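Uncharacterized LolA superfamily protein NE2245 (Nitrosomonas europaea ATCC 19718, PDB 3BUU) is of unknown function but probably handles lipoproteins or other lipids, as LolA-like proteins of the bacterial envelope do. Local coordinates at residues Asp24-Arg33 against Leu43-Lys51; Thr143-Val151 against Ala161-Lys172. All coordinates share one frame; numbering follows the deposited sequence. Where two conformers were deposited one is given.

Contact 1 of 2, residues Asp24-Arg33 against Leu43-Lys51; sequences DSFQVNVAIR and LYRYQVLSK
The phenyl ring of Phe26 carries Ser50 on one of its faces: Ser50 CB sits 3.8 Å from the ring centroid, 17° off the normal, a CH-pi contact displaced toward the rim. At the ring's edge, in its plane, lies CG1 of Val28. With CG placed between the backbone N and the carbonyl carbon (chi1 69°), the ring leans across to Ser50 instead of rising straight from the strand. An alanine here is likely to uncover Ser50 CB and open a gap beside Val28, depriving Phe21 of its aromatic neighbour. In the conformer modelled for Arg33, Leu43 CD1 lies over the centre of its guanidinium; Ile32 CD1 touches Tyr46 CE2 at 3.6 Å. Residues alternate between the two sides of this antiparallel hairpin. Phe26, Val28, Val30, Ile32, Tyr44, Tyr46, Val48 and Ser50 line one side, where Val30 CG2 meets Val48 CG2 at 3.9 Å. On the other, the modelled amides of Gln27 and Gln47 stack with planes 24° apart, and Gln27 OE1 is hydrogen-bonded to Arg213. Eight backbone hydrogen bonds join Phe26, Val28, Val30 and Ile32 to Ser50, Val48, Tyr46 and Tyr44; Ser50 N to Phe26 O is 2.8 Å. A water donates to Asp24 O and Ser50 OG, giving the hydroxyl oxygen of the buried Ser50 a donor. The chemistry is thus divided: one side mainly apolar, consistent with facing the interior of a LolA-like open barrel, the other mixed, with amides and arginines beside Ala31 and Leu49, Arg45 being probably neutralised by its salt bridge with Glu62.

Contact 2 of 2, residues Thr143-Val151 against Ala161-Lys172; sequences TYQKVLLWV and AEFYSVSGRLLK
Tyr144 OH accepts a hydrogen bond from Lys172 NZ at 2.8 Å, and Asp105 both bonds to the hydroxyl and forms a salt bridge with the ammonium. Gln100 O gives this buried amine a third partner. Phe163 CD1 lies over the centre of the Tyr144 ring, whose opposite face carries Thr143 CG2; the Tyr144 and Phe163 planes are inclined at 49°. Between the strands, Leu148 and Glu162 exchange two backbone bonds, and Tyr164 N reaches Lys146 O at 2.9 Å. Lys146 N is buried without a partner, whereas a water bridges Gln145 N and Tyr164 O. Tyr164 OH donates to Glu162 OE1 at 2.7 Å, from above the carboxylate plane; Trp150, its NE1 hydrogen-bonded to Glu123, packs CH2 against Glu162 CD. Extended beyond CG, Lys146 lays CE over one Tyr164 face and brings NZ 4.5 Å from the centroid, a cation-pi contact; Leu170 CD1 lies over the rim of the other. Gly168 N to Ser165 O closes a type I turn, and just past it Arg169 N donates to Ser165 OG. Leu171 and Lys172 both oppose Phe163, a classic beta bulge where strand 170-182 pairs with 158-164, in an antiparallel meander typical of LolA-like proteins.

How the contacts relate
Contacts 1 and 2 are two separate antiparallel hairpins, formed in series along the chain: 24-33 has paired with 43-51 before 143-151 begins. Their centres stand 23 Å apart on opposite sides of the centre of the chain, and their nearest atoms are about 10 Å apart, so neither touches the other. The connection runs through intervening strands: 202-212 pairs with the first strand of contact 1, and 185-195 links it to 170-182, whose opening residues belong to contact 2. Both hairpins therefore contribute to the curved beta framework of a LolA-like protein. In relatives such a framework encloses a hydrophobic cavity for lipid; whether this protein binds comparable cargo is not established.

Contact 1 of 2, residues Asp24-Arg33 against Leu43-Lys51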
loop_
_atom_site.group_PDB
_atom_site.type_symbol
_atom_site.label_atom_id
_atom_site.label_comp_id
_atom_site.label_asym_id
_atom_site.label_seq_id
_atom_site.Cartn_x
_atom_site.Cartn_y
_atom_site.Cartn_z
ATOM N N ASP A 24 10.954 9.753 0.672
ATOM C CA ASP A 24 11.408 10.594 -0.408
ATOM C C ASP A 24 10.537 10.293 -1.606
ATOM O O ASP A 24 9.779 9.322 -1.586
ATOM C CB ASP A 24 12.893 10.266 -0.694
ATOM C CG ASP A 24 13.651 11.387 -1.305
ATOM O OD1 ASP A 24 13.052 12.401 -1.732
ATOM O OD2 ASP A 24 14.878 11.238 -1.346
ATOM N N SER A 25 10.698 11.092 -2.654
ATOM C CA SER A 25 10.004 10.863 -3.912
ATOM C C SER A 25 10.636 9.727 -4.717
ATOM O O SER A 25 11.856 9.713 -4.950
ATOM C CB SER A 25 10.054 12.162 -4.727
ATOM O OG SER A 25 9.305 13.172 -4.087
ATOM N N PHE A 26 9.825 8.776 -5.176
ATOM C CA PHE A 26 10.377 7.641 -5.873
ATOM C C PHE A 26 9.380 7.072 -6.874
ATOM O O PHE A 26 8.185 7.374 -6.843
ATOM C CB PHE A 26 10.878 6.551 -4.877
ATOM C CG PHE A 26 9.794 5.840 -4.120
ATOM C CD1 PHE A 26 9.191 4.692 -4.658
ATOM C CD2 PHE A 26 9.373 6.273 -2.869
ATOM C CE1 PHE A 26 8.184 4.023 -3.961
ATOM C CE2 PHE A 26 8.347 5.589 -2.197
ATOM C CZ PHE A 26 7.794 4.485 -2.731
ATOM N N GLN A 27 9.920 6.225 -7.749
ATOM C CA GLN A 27 9.182 5.433 -8.703
ATOM C C GLN A 27 9.368 3.964 -8.337
ATOM O O GLN A 27 10.454 3.552 -7.899
ATOM C CB GLN A 27 9.743 5.736 -10.099
ATOM C CG GLN A 27 8.973 5.023 -11.152
ATOM C CD GLN A 27 9.565 5.235 -12.519
ATOM O OE1 GLN A 27 9.582 6.345 -13.042
ATOM N NE2 GLN A 27 10.073 4.163 -13.113
ATOM N N VAL A 28 8.329 3.155 -8.562
ATOM C CA VAL A 28 8.461 1.721 -8.415
ATOM C C VAL A 28 7.471 1.013 -9.321
ATOM O O VAL A 28 6.406 1.571 -9.618
ATOM C CB VAL A 28 8.306 1.298 -6.937
ATOM C CG1 VAL A 28 6.892 1.513 -6.425
ATOM C CG2 VAL A 28 8.762 -0.135 -6.705
ATOM N N ASN A 29 7.817 -0.194 -9.742
ATOM C CA ASN A 29 6.860 -1.048 -10.469
ATOM C C ASN A 29 6.284 -2.075 -9.522
ATOM O O ASN A 29 6.998 -2.634 -8.693
ATOM C CB ASN A 29 7.555 -1.761 -11.644
ATOM C CG ASN A 29 8.214 -0.784 -12.597
ATOM O OD1 ASN A 29 7.734 0.333 -12.833
ATOM N ND2 ASN A 29 9.341 -1.194 -13.129
ATOM N N VAL A 30 4.990 -2.336 -9.684
ATOM C CA VAL A 30 4.291 -3.309 -8.851
ATOM C C VAL A 30 3.543 -4.299 -9.707
ATOM O O VAL A 30 2.735 -3.889 -10.556
ATOM C CB VAL A 30 3.279 -2.611 -7.889
ATOM C CG1 VAL A 30 2.792 -3.624 -6.850
ATOM C CG2 VAL A 30 3.932 -1.395 -7.207
ATOM N N ALA A 31 3.814 -5.582 -9.506
ATOM C CA ALA A 31 3.086 -6.651 -10.192
ATOM C C ALA A 31 2.197 -7.306 -9.143
ATOM O O ALA A 31 2.667 -7.566 -8.040
ATOM C CB ALA A 31 4.042 -7.679 -10.740
ATOM N N ILE A 32 0.936 -7.519 -9.457
ATOM C CA ILE A 32 -0.004 -8.077 -8.495
ATOM C C ILE A 32 -0.626 -9.310 -9.148
ATOM O O ILE A 32 -1.283 -9.218 -10.187
ATOM C CB ILE A 32 -1.105 -7.108 -8.090
ATOM C CG1 ILE A 32 -0.477 -5.803 -7.615
ATOM C CG2 ILE A 32 -2.007 -7.747 -7.049
ATOM C CD1 ILE A 32 -1.512 -4.744 -7.110
ATOM N N ARG A 33 -0.412 -10.465 -8.526
ATOM C CA ARG A 33 -0.956 -11.745 -8.990
ATOM C C ARG A 33 -1.936 -12.217 -7.933
ATOM O O ARG A 33 -1.538 -12.525 -6.811
ATOM C CB ARG A 33 0.186 -12.758 -9.142
ATOM C CG ARG A 33 1.216 -12.400 -10.221
ATOM C CD ARG A 33 2.352 -13.429 -10.423
ATOM N NE ARG A 33 3.144 -13.184 -11.632
ATOM C CZ ARG A 33 4.087 -12.248 -11.732
ATOM N NH1 ARG A 33 4.387 -11.456 -10.694
ATOM N NH2 ARG A 33 4.741 -12.111 -12.880
ATOM N N LEU A 43 -2.745 -11.249 -14.551
ATOM C CA LEU A 43 -1.735 -10.477 -13.799
ATOM C C LEU A 43 -2.046 -8.972 -13.988
ATOM O O LEU A 43 -2.453 -8.596 -15.070
ATOM C CB LEU A 43 -0.354 -10.823 -14.364
ATOM C CG LEU A 43 0.826 -9.869 -14.156
ATOM C CD1 LEU A 43 1.320 -9.873 -12.750
ATOM C CD2 LEU A 43 1.980 -10.215 -15.076
ATOM N N TYR A 44 -1.886 -8.155 -12.948
ATOM C CA TYR A 44 -1.972 -6.718 -13.064
ATOM C C TYR A 44 -0.589 -6.140 -12.838
ATOM O O TYR A 44 0.182 -6.650 -12.002
ATOM C CB TYR A 44 -2.944 -6.156 -12.012
ATOM C CG TYR A 44 -4.417 -6.278 -12.375
ATOM C CD1 TYR A 44 -5.145 -5.149 -12.645
ATOM C CD2 TYR A 44 -5.058 -7.521 -12.535
ATOM C CE1 TYR A 44 -6.488 -5.206 -13.001
ATOM C CE2 TYR A 44 -6.399 -7.600 -12.898
ATOM C CZ TYR A 44 -7.101 -6.431 -13.138
ATOM O OH TYR A 44 -8.425 -6.496 -13.532
ATOM N N ARG A 45 -0.250 -5.093 -13.573
ATOM C CA ARG A 45 1.010 -4.395 -13.330
ATOM C C ARG A 45 0.777 -2.909 -13.343
ATOM O O ARG A 45 -0.082 -2.421 -14.114
ATOM C CB ARG A 45 2.042 -4.756 -14.406
ATOM C CG ARG A 45 2.512 -6.192 -14.441
ATOM C CD ARG A 45 3.747 -6.270 -15.342
ATOM N NE ARG A 45 4.086 -7.636 -15.712
ATOM C CZ ARG A 45 4.993 -8.364 -15.073
ATOM N NH1 ARG A 45 5.619 -7.864 -14.014
ATOM N NH2 ARG A 45 5.264 -9.601 -15.468
ATOM N N TYR A 46 1.541 -2.209 -12.500
ATOM C CA TYR A 46 1.399 -0.779 -12.316
ATOM C C TYR A 46 2.750 -0.123 -12.249
ATOM O O TYR A 46 3.713 -0.707 -11.768
ATOM C CB TYR A 46 0.709 -0.466 -10.975
ATOM C CG TYR A 46 -0.662 -1.096 -10.852
ATOM C CD1 TYR A 46 -1.799 -0.414 -11.211
ATOM C CD2 TYR A 46 -0.810 -2.404 -10.364
ATOM C CE1 TYR A 46 -3.046 -1.000 -11.106
ATOM C CE2 TYR A 46 -2.068 -2.977 -10.244
ATOM C CZ TYR A 46 -3.158 -2.280 -10.615
ATOM O OH TYR A 46 -4.399 -2.861 -10.510
ATOM N N GLN A 47 2.812 1.132 -12.673
ATOM C CA GLN A 47 3.931 1.990 -12.362
ATOM C C GLN A 47 3.426 3.018 -11.369
ATOM O O GLN A 47 2.387 3.643 -11.600
ATOM C CB GLN A 47 4.451 2.717 -13.605
ATOM C CG GLN A 47 5.638 3.643 -13.209
ATOM C CD GLN A 47 6.021 4.680 -14.238
ATOM O OE1 GLN A 47 5.424 5.757 -14.294
ATOM N NE2 GLN A 47 7.052 4.394 -15.011
ATOM N N VAL A 48 4.173 3.218 -10.286
ATOM C CA VAL A 48 3.783 4.130 -9.214
ATOM C C VAL A 48 4.804 5.255 -9.103
ATOM O O VAL A 48 6.010 4.983 -9.020
ATOM C CB VAL A 48 3.691 3.378 -7.883
ATOM C CG1 VAL A 48 3.277 4.337 -6.784
ATOM C CG2 VAL A 48 2.672 2.253 -8.013
ATOM N N LEU A 49 4.308 6.498 -9.095
ATOM C CA LEU A 49 5.123 7.692 -8.796
ATOM C C LEU A 49 4.626 8.117 -7.409
ATOM O O LEU A 49 3.503 8.567 -7.266
ATOM C CB LEU A 49 4.840 8.767 -9.832
ATOM C CG LEU A 49 5.172 8.374 -11.270
ATOM C CD1 LEU A 49 4.834 9.535 -12.220
ATOM C CD2 LEU A 49 6.621 7.960 -11.410
ATOM N N SER A 50 5.485 7.969 -6.410
ATOM C CA SER A 50 5.115 8.148 -5.024
ATOM C C SER A 50 5.797 9.369 -4.392
ATOM O O SER A 50 7.039 9.448 -4.349
ATOM C CB SER A 50 5.496 6.914 -4.248
ATOM O OG SER A 50 5.312 7.061 -2.858
ATOM N N LYS A 51 4.989 10.295 -3.864
ATOM C CA LYS A 51 5.465 11.452 -3.187
ATOM C C LYS A 51 4.835 11.510 -1.788
ATOM O O LYS A 51 3.971 12.333 -1.484
ATOM C CB LYS A 51 5.220 12.712 -4.010
ATOM C CG LYS A 51 5.988 13.897 -3.515
ATOM C CD LYS A 51 5.805 15.079 -4.450
ATOM C CE LYS A 51 6.693 16.205 -4.036
ATOM N NZ LYS A 51 6.339 17.382 -4.896
HETATM O O HOH W 1 7.102 8.500 -1.288
HETATM O O HOH W 2 7.878 1.568 -15.241
#

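Contact 2 of 2, residues Thr143-Val151 against Ala161-Lys172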
loop_
_atom_site.group_PDB
_atom_site.type_symbol
_atom_site.label_atom_id
_atom_site.label_comp_id
_atom_site.label_asym_id
_atom_site.label_seq_id
_atom_site.Cartn_x
_atom_site.Cartn_y
_atom_site.Cartn_z
ATOM N N THR A 143 -7.340 4.678 4.403
ATOM C CA THR A 143 -7.619 3.407 3.776
ATOM C C THR A 143 -8.396 2.452 4.685
ATOM O O THR A 143 -9.282 1.734 4.210
ATOM C CB THR A 143 -6.339 2.784 3.211
ATOM O OG1 THR A 143 -5.628 3.762 2.447
ATOM C CG2 THR A 143 -6.605 1.575 2.313
ATOM N N TYR A 144 -8.023 2.421 5.977
ATOM C CA TYR A 144 -8.646 1.536 6.967
ATOM C C TYR A 144 -8.980 2.251 8.216
ATOM O O TYR A 144 -8.284 3.212 8.579
ATOM C CB TYR A 144 -7.698 0.361 7.357
ATOM C CG TYR A 144 -7.191 -0.355 6.166
ATOM C CD1 TYR A 144 -7.975 -1.307 5.523
ATOM C CD2 TYR A 144 -5.926 -0.055 5.645
ATOM C CE1 TYR A 144 -7.511 -1.954 4.368
ATOM C CE2 TYR A 144 -5.450 -0.695 4.491
ATOM C CZ TYR A 144 -6.266 -1.642 3.869
ATOM O OH TYR A 144 -5.861 -2.285 2.726
ATOM N N GLN A 145 -9.980 1.745 8.935
ATOM C CA GLN A 145 -10.247 2.312 10.236
ATOM C C GLN A 145 -9.305 1.803 11.316
ATOM O O GLN A 145 -9.042 2.505 12.298
ATOM C CB GLN A 145 -11.720 2.208 10.573
ATOM C CG GLN A 145 -12.532 3.129 9.617
ATOM C CD GLN A 145 -12.003 4.576 9.557
ATOM O OE1 GLN A 145 -11.300 4.981 8.593
ATOM N NE2 GLN A 145 -12.295 5.339 10.599
ATOM N N LYS A 146 -8.826 0.584 11.179
ATOM C CA LYS A 146 -7.949 -0.011 12.156
ATOM C C LYS A 146 -7.032 -1.001 11.475
ATOM O O LYS A 146 -7.483 -1.816 10.671
ATOM C CB LYS A 146 -8.784 -0.724 13.268
ATOM C CG LYS A 146 -8.016 -1.632 14.176
ATOM C CD LYS A 146 -8.998 -2.359 15.134
ATOM C CE LYS A 146 -8.347 -3.510 15.825
ATOM N NZ LYS A 146 -9.289 -4.054 16.847
ATOM N N VAL A 147 -5.746 -0.942 11.834
ATOM C CA VAL A 147 -4.751 -1.917 11.379
ATOM C C VAL A 147 -3.981 -2.373 12.622
ATOM O O VAL A 147 -3.621 -1.523 13.448
ATOM C CB VAL A 147 -3.779 -1.276 10.354
ATOM C CG1 VAL A 147 -2.757 -2.308 9.845
ATOM C CG2 VAL A 147 -4.565 -0.730 9.167
ATOM N N LEU A 148 -3.661 -3.657 12.750
ATOM C CA LEU A 148 -2.681 -4.113 13.729
ATOM C C LEU A 148 -1.441 -4.473 12.942
ATOM O O LEU A 148 -1.505 -5.255 12.004
ATOM C CB LEU A 148 -3.192 -5.340 14.511
ATOM C CG LEU A 148 -4.454 -5.135 15.340
ATOM C CD1 LEU A 148 -4.709 -6.398 16.154
ATOM C CD2 LEU A 148 -4.405 -3.889 16.184
ATOM N N LEU A 149 -0.312 -3.883 13.320
ATOM C CA LEU A 149 0.948 -4.053 12.613
ATOM C C LEU A 149 1.985 -4.663 13.552
ATOM O O LEU A 149 2.253 -4.107 14.619
ATOM C CB LEU A 149 1.445 -2.689 12.091
ATOM C CG LEU A 149 2.781 -2.738 11.328
ATOM C CD1 LEU A 149 2.674 -3.484 10.018
ATOM C CD2 LEU A 149 3.304 -1.335 11.130
ATOM N N TRP A 150 2.554 -5.798 13.152
ATOM C CA TRP A 150 3.644 -6.431 13.870
ATOM C C TRP A 150 4.965 -5.886 13.342
ATOM O O TRP A 150 5.224 -5.965 12.130
ATOM C CB TRP A 150 3.609 -7.944 13.652
ATOM C CG TRP A 150 2.650 -8.727 14.491
ATOM C CD1 TRP A 150 3.000 -9.640 15.427
ATOM C CD2 TRP A 150 1.212 -8.725 14.444
ATOM N NE1 TRP A 150 1.874 -10.178 16.006
ATOM C CE2 TRP A 150 0.769 -9.611 15.438
ATOM C CE3 TRP A 150 0.261 -8.039 13.679
ATOM C CZ2 TRP A 150 -0.565 -9.869 15.688
ATOM C CZ3 TRP A 150 -1.115 -8.276 13.926
ATOM C CH2 TRP A 150 -1.494 -9.201 14.935
ATOM N N VAL A 151 5.800 -5.380 14.238
ATOM C CA VAL A 151 7.083 -4.797 13.908
ATOM C C VAL A 151 8.132 -5.545 14.726
ATOM O O VAL A 151 8.038 -5.628 15.959
ATOM C CB VAL A 151 7.095 -3.285 14.208
ATOM C CG1 VAL A 151 8.482 -2.722 13.893
ATOM C CG2 VAL A 151 6.054 -2.557 13.393
ATOM N N ALA A 161 0.500 -7.767 9.092
ATOM C CA ALA A 161 -0.556 -6.868 9.484
ATOM C C ALA A 161 -1.896 -7.553 9.422
ATOM O O ALA A 161 -2.116 -8.507 8.674
ATOM C CB ALA A 161 -0.519 -5.601 8.649
ATOM N N GLU A 162 -2.817 -6.989 10.207
ATOM C CA GLU A 162 -4.245 -7.378 10.163
ATOM C C GLU A 162 -5.052 -6.121 9.909
ATOM O O GLU A 162 -4.835 -5.097 10.581
ATOM C CB GLU A 162 -4.656 -8.030 11.493
ATOM C CG GLU A 162 -4.039 -9.393 11.763
ATOM C CD GLU A 162 -4.452 -9.974 13.084
ATOM O OE1 GLU A 162 -5.043 -9.258 13.894
ATOM O OE2 GLU A 162 -4.123 -11.144 13.328
ATOM N N PHE A 163 -5.989 -6.193 8.955
ATOM C CA PHE A 163 -6.747 -5.013 8.528
ATOM C C PHE A 163 -8.198 -5.232 8.929
ATOM O O PHE A 163 -8.753 -6.300 8.641
ATOM C CB PHE A 163 -6.643 -4.857 6.997
ATOM C CG PHE A 163 -5.249 -4.655 6.545
ATOM C CD1 PHE A 163 -4.761 -3.350 6.395
ATOM C CD2 PHE A 163 -4.398 -5.744 6.315
ATOM C CE1 PHE A 163 -3.444 -3.136 6.009
ATOM C CE2 PHE A 163 -3.079 -5.538 5.921
ATOM C CZ PHE A 163 -2.606 -4.238 5.759
ATOM N N TYR A 164 -8.786 -4.217 9.566
ATOM C CA TYR A 164 -10.130 -4.332 10.139
ATOM C C TYR A 164 -11.082 -3.368 9.481
ATOM O O TYR A 164 -10.679 -2.286 8.973
ATOM C CB TYR A 164 -10.048 -4.041 11.640
ATOM C CG TYR A 164 -9.367 -5.168 12.357
ATOM C CD1 TYR A 164 -10.105 -6.209 12.952
ATOM C CD2 TYR A 164 -7.975 -5.219 12.448
ATOM C CE1 TYR A 164 -9.486 -7.271 13.601
ATOM C CE2 TYR A 164 -7.329 -6.304 13.076
ATOM C CZ TYR A 164 -8.102 -7.321 13.659
ATOM O OH TYR A 164 -7.579 -8.429 14.285
ATOM N N SER A 165 -12.356 -3.767 9.505
ATOM C CA SER A 165 -13.424 -2.960 8.923
ATOM C C SER A 165 -13.785 -1.801 9.786
ATOM O O SER A 165 -13.322 -1.693 10.922
ATOM C CB SER A 165 -14.630 -3.829 8.767
ATOM O OG SER A 165 -15.303 -4.007 10.011
ATOM N N VAL A 166 -14.681 -0.962 9.262
ATOM C CA VAL A 166 -15.146 0.214 9.993
ATOM C C VAL A 166 -15.879 -0.161 11.288
ATOM O O VAL A 166 -16.067 0.698 12.157
ATOM C CB VAL A 166 -16.076 1.124 9.126
ATOM C CG1 VAL A 166 -15.364 1.603 7.854
ATOM C CG2 VAL A 166 -17.365 0.386 8.756
ATOM N N SER A 167 -16.310 -1.427 11.381
ATOM C CA SER A 167 -16.964 -1.979 12.566
ATOM C C SER A 167 -16.117 -2.994 13.346
ATOM O O SER A 167 -16.634 -3.715 14.208
ATOM C CB SER A 167 -18.289 -2.651 12.166
ATOM O OG SER A 167 -18.007 -3.826 11.433
ATOM N N GLY A 168 -14.830 -3.097 13.023
ATOM C CA GLY A 168 -13.955 -3.977 13.791
ATOM C C GLY A 168 -13.874 -5.453 13.395
ATOM O O GLY A 168 -13.365 -6.264 14.150
ATOM N N ARG A 169 -14.384 -5.821 12.217
ATOM C CA ARG A 169 -14.267 -7.197 11.683
ATOM C C ARG A 169 -12.938 -7.332 10.964
ATOM O O ARG A 169 -12.584 -6.453 10.194
ATOM C CB ARG A 169 -15.388 -7.518 10.659
ATOM C CG ARG A 169 -16.702 -8.095 11.230
ATOM C CD ARG A 169 -17.320 -7.153 12.227
ATOM N NE ARG A 169 -18.661 -7.556 12.651
ATOM C CZ ARG A 169 -19.489 -6.786 13.354
ATOM N NH1 ARG A 169 -19.144 -5.558 13.716
ATOM N NH2 ARG A 169 -20.666 -7.236 13.694
ATOM N N LEU A 170 -12.243 -8.445 11.150
ATOM C CA LEU A 170 -11.038 -8.720 10.382
ATOM C C LEU A 170 -11.399 -8.903 8.925
ATOM O O LEU A 170 -12.254 -9.736 8.601
ATOM C CB LEU A 170 -10.351 -9.963 10.928
ATOM C CG LEU A 170 -9.036 -10.383 10.261
ATOM C CD1 LEU A 170 -7.917 -9.388 10.484
ATOM C CD2 LEU A 170 -8.574 -11.724 10.755
ATOM N N LEU A 171 -10.720 -8.176 8.049
ATOM C CA LEU A 171 -10.975 -8.266 6.620
ATOM C C LEU A 171 -9.902 -9.013 5.850
ATOM O O LEU A 171 -10.226 -9.773 4.940
ATOM C CB LEU A 171 -11.117 -6.896 6.038
ATOM C CG LEU A 171 -12.334 -6.124 6.552
ATOM C CD1 LEU A 171 -12.385 -4.738 5.881
ATOM C CD2 LEU A 171 -13.639 -6.897 6.330
ATOM N N LYS A 172 -8.639 -8.791 6.210
ATOM C CA LYS A 172 -7.563 -9.413 5.467
ATOM C C LYS A 172 -6.305 -9.284 6.298
ATOM O O LYS A 172 -6.267 -8.553 7.279
ATOM C CB LYS A 172 -7.389 -8.795 4.064
ATOM C CG LYS A 172 -6.953 -7.367 4.063
ATOM C CD LYS A 172 -6.900 -6.731 2.680
ATOM C CE LYS A 172 -6.241 -5.349 2.697
ATOM N NZ LYS A 172 -6.395 -4.691 1.382
HETATM O O HOH W 3 -11.694 -0.042 7.776
#